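Local coordinates for protein adenine phosphoribosyltransferase (PDB 1QB7) that probably catalyses the magnesium-dependent transfer of phosphoribose from 5-phospho-alpha-D-ribose 1-diphosphate to adenine, making AMP in the purine salvage pathway, at residues A[46-51]-A[82-87]. Sequence-based numbering, arbitrary orientation.
Sequences SITESP and GFLFGP
Thr-48, which faces Leu-84 and Phe-85 across this contact, spends its hydroxyl OG1 on a hydrogen bond with the carbonyl O of Phe-97 in the second subunit and leaves its methyl for the local core. No polar bond joins 46-51 to 82-87; the meeting is entirely apolar and buried. CG2 of Thr-48 comes within 4.0 Å of CD1 of Leu-84, the two side chains crossing at about a right angle. The same methyl lies 4.2 Å from CZ of Phe-85, approaching the ring obliquely. Ile-47, with chi1 (to CG1) at -60° and CG2 therefore anti to the backbone N, sets that CG2 methyl at the ring edge, 3.8 Å from CE1 of Phe-85. CB of Leu-84 sits 3.9 Å above the plane of the Phe-85 ring, offset toward its rim. Leu-84 also lies close to Arg-81, which binds AMP. In this type I phosphoribosyltransferase, Leu-54 and Ile-57 of helix 51-67 pack on Phe-85, Leu-22 of helix 17-25 backs Ile-47, and the short helix 45-48 meets the turn leading into helix 86-93 beside the dimer interface, where Leu-99 of the second subunit packs on Thr-48.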
ATOM      1  N   SER A  46      -3.326 -12.662   4.528  1.00 13.57           N
ATOM      2  CA  SER A  46      -4.047 -13.890   4.199  1.00 13.52           C
ATOM      3  C   SER A  46      -4.918 -13.658   2.960  1.00 14.48           C
ATOM      4  O   SER A  46      -5.323 -14.602   2.288  1.00 16.69           O
ATOM      5  CB  SER A  46      -4.902 -14.360   5.379  1.00 10.77           C
ATOM      6  OG  SER A  46      -5.896 -13.413   5.695  1.00 13.48           O
ATOM      7  N   ILE A  47      -5.190 -12.394   2.660  1.00 13.09           N
ATOM      8  CA  ILE A  47      -5.988 -12.032   1.498  1.00 13.96           C
ATOM      9  C   ILE A  47      -5.085 -11.770   0.284  1.00 15.26           C
ATOM     10  O   ILE A  47      -5.285 -12.363  -0.785  1.00 14.12           O
ATOM     11  CB  ILE A  47      -6.873 -10.787   1.793  1.00 13.05           C
ATOM     12  CG1 ILE A  47      -7.827 -11.090   2.956  1.00 14.56           C
ATOM     13  CG2 ILE A  47      -7.640 -10.347   0.550  1.00 12.66           C
ATOM     14  CD1 ILE A  47      -8.543 -12.445   2.849  1.00 13.30           C
ATOM     15  N   THR A  48      -4.067 -10.921   0.466  1.00 14.47           N
ATOM     16  CA  THR A  48      -3.151 -10.572  -0.628  1.00 13.70           C
ATOM     17  C   THR A  48      -2.295 -11.743  -1.104  1.00 12.95           C
ATOM     18  O   THR A  48      -1.848 -11.749  -2.243  1.00 13.99           O
ATOM     19  CB  THR A  48      -2.226  -9.353  -0.283  1.00 12.55           C
ATOM     20  OG1 THR A  48      -1.298  -9.718   0.743  1.00 14.17           O
ATOM     21  CG2 THR A  48      -3.046  -8.159   0.195  1.00 11.25           C
ATOM     22  N   GLU A  49      -2.062 -12.728  -0.240  1.00 13.38           N
ATOM     23  CA  GLU A  49      -1.270 -13.898  -0.616  1.00 12.94           C
ATOM     24  C   GLU A  49      -2.127 -14.956  -1.317  1.00 15.06           C
ATOM     25  O   GLU A  49      -1.618 -15.975  -1.774  1.00 15.99           O
ATOM     26  CB  GLU A  49      -0.582 -14.503   0.603  1.00 13.42           C
ATOM     27  CG  GLU A  49       0.578 -13.673   1.126  1.00 14.18           C
ATOM     28  CD  GLU A  49       1.196 -14.239   2.391  1.00 16.85           C
ATOM     29  OE1 GLU A  49       1.134 -15.464   2.613  1.00 18.24           O
ATOM     30  OE2 GLU A  49       1.760 -13.452   3.173  1.00 18.09           O
ATOM     31  N   SER A  50      -3.431 -14.711  -1.374  1.00 15.72           N
ATOM     32  CA  SER A  50      -4.365 -15.617  -2.033  1.00 17.02           C
ATOM     33  C   SER A  50      -4.740 -15.007  -3.386  1.00 16.46           C
ATOM     34  O   SER A  50      -5.587 -14.113  -3.463  1.00 17.08           O
ATOM     35  CB  SER A  50      -5.619 -15.816  -1.178  1.00 16.74           C
ATOM     36  OG  SER A  50      -6.637 -16.471  -1.923  1.00 19.61           O
ATOM     37  N   PRO A  51      -4.084 -15.462  -4.468  1.00 18.35           N
ATOM     38  CA  PRO A  51      -4.341 -14.964  -5.822  1.00 19.51           C
ATOM     39  C   PRO A  51      -5.816 -14.966  -6.216  1.00 19.39           C
ATOM     40  O   PRO A  51      -6.326 -13.978  -6.745  1.00 19.70           O
ATOM     41  CB  PRO A  51      -3.528 -15.922  -6.689  1.00 19.01           C
ATOM     42  CG  PRO A  51      -2.371 -16.237  -5.827  1.00 18.77           C
ATOM     43  CD  PRO A  51      -3.015 -16.478  -4.488  1.00 18.29           C
ATOM     44  N   GLY A  82      -5.098  -0.013   2.734  1.00 12.03           N
ATOM     45  CA  GLY A  82      -6.017   0.418   1.691  1.00 13.67           C
ATOM     46  C   GLY A  82      -5.268   0.543   0.365  1.00 14.25           C
ATOM     47  O   GLY A  82      -5.869   0.496  -0.713  1.00 14.89           O
ATOM     48  N   PHE A  83      -3.947   0.707   0.453  1.00 13.53           N
ATOM     49  CA  PHE A  83      -3.073   0.820  -0.717  1.00 11.77           C
ATOM     50  C   PHE A  83      -3.012  -0.511  -1.460  1.00 12.44           C
ATOM     51  O   PHE A  83      -2.676  -0.563  -2.641  1.00 13.69           O
ATOM     52  CB  PHE A  83      -1.641   1.170  -0.289  1.00 11.62           C
ATOM     53  CG  PHE A  83      -1.468   2.569   0.240  1.00 13.10           C
ATOM     54  CD1 PHE A  83      -2.561   3.409   0.453  1.00 13.31           C
ATOM     55  CD2 PHE A  83      -0.189   3.055   0.511  1.00 12.87           C
ATOM     56  CE1 PHE A  83      -2.379   4.712   0.931  1.00 13.14           C
ATOM     57  CE2 PHE A  83       0.000   4.349   0.984  1.00 11.97           C
ATOM     58  CZ  PHE A  83      -1.098   5.182   1.194  1.00 14.61           C
ATOM     59  N   LEU A  84      -3.315  -1.586  -0.744  1.00 13.56           N
ATOM     60  CA  LEU A  84      -3.279  -2.933  -1.290  1.00 13.49           C
ATOM     61  C   LEU A  84      -4.416  -3.267  -2.239  1.00 13.79           C
ATOM     62  O   LEU A  84      -4.269  -4.139  -3.094  1.00 15.16           O
ATOM     63  CB  LEU A  84      -3.281  -3.952  -0.145  1.00 14.28           C
ATOM     64  CG  LEU A  84      -2.100  -3.891   0.827  1.00 13.52           C
ATOM     65  CD1 LEU A  84      -2.413  -4.711   2.063  1.00 14.39           C
ATOM     66  CD2 LEU A  84      -0.844  -4.398   0.146  1.00 13.29           C
ATOM     67  N   PHE A  85      -5.546  -2.584  -2.091  1.00 12.55           N
ATOM     68  CA  PHE A  85      -6.704  -2.881  -2.923  1.00 15.01           C
ATOM     69  C   PHE A  85      -7.136  -1.759  -3.853  1.00 16.94           C
ATOM     70  O   PHE A  85      -7.664  -2.012  -4.941  1.00 18.54           O
ATOM     71  CB  PHE A  85      -7.878  -3.293  -2.033  1.00 16.78           C
ATOM     72  CG  PHE A  85      -7.554  -4.417  -1.096  1.00 14.42           C
ATOM     73  CD1 PHE A  85      -7.575  -5.738  -1.538  1.00 13.22           C
ATOM     74  CD2 PHE A  85      -7.197  -4.154   0.228  1.00 15.11           C
ATOM     75  CE1 PHE A  85      -7.242  -6.779  -0.683  1.00 13.43           C
ATOM     76  CE2 PHE A  85      -6.863  -5.190   1.093  1.00 15.49           C
ATOM     77  CZ  PHE A  85      -6.885  -6.505   0.637  1.00 15.19           C
ATOM     78  N   GLY A  86      -6.898  -0.525  -3.423  1.00 15.96           N
ATOM     79  CA  GLY A  86      -7.284   0.631  -4.210  1.00 18.48           C
ATOM     80  C   GLY A  86      -6.734   0.708  -5.621  1.00 17.16           C
ATOM     81  O   GLY A  86      -7.509   0.763  -6.576  1.00 15.99           O
ATOM     82  N   PRO A  87      -5.402   0.694  -5.789  1.00 18.26           N
ATOM     83  CA  PRO A  87      -4.756   0.771  -7.107  1.00 18.14           C
ATOM     84  C   PRO A  87      -5.212  -0.255  -8.145  1.00 18.74           C
ATOM     85  O   PRO A  87      -5.358   0.087  -9.319  1.00 18.86           O
ATOM     86  CB  PRO A  87      -3.272   0.620  -6.774  1.00 17.95           C
ATOM     87  CG  PRO A  87      -3.174   1.243  -5.406  1.00 17.06           C
ATOM     88  CD  PRO A  87      -4.394   0.680  -4.711  1.00 17.25           C
TER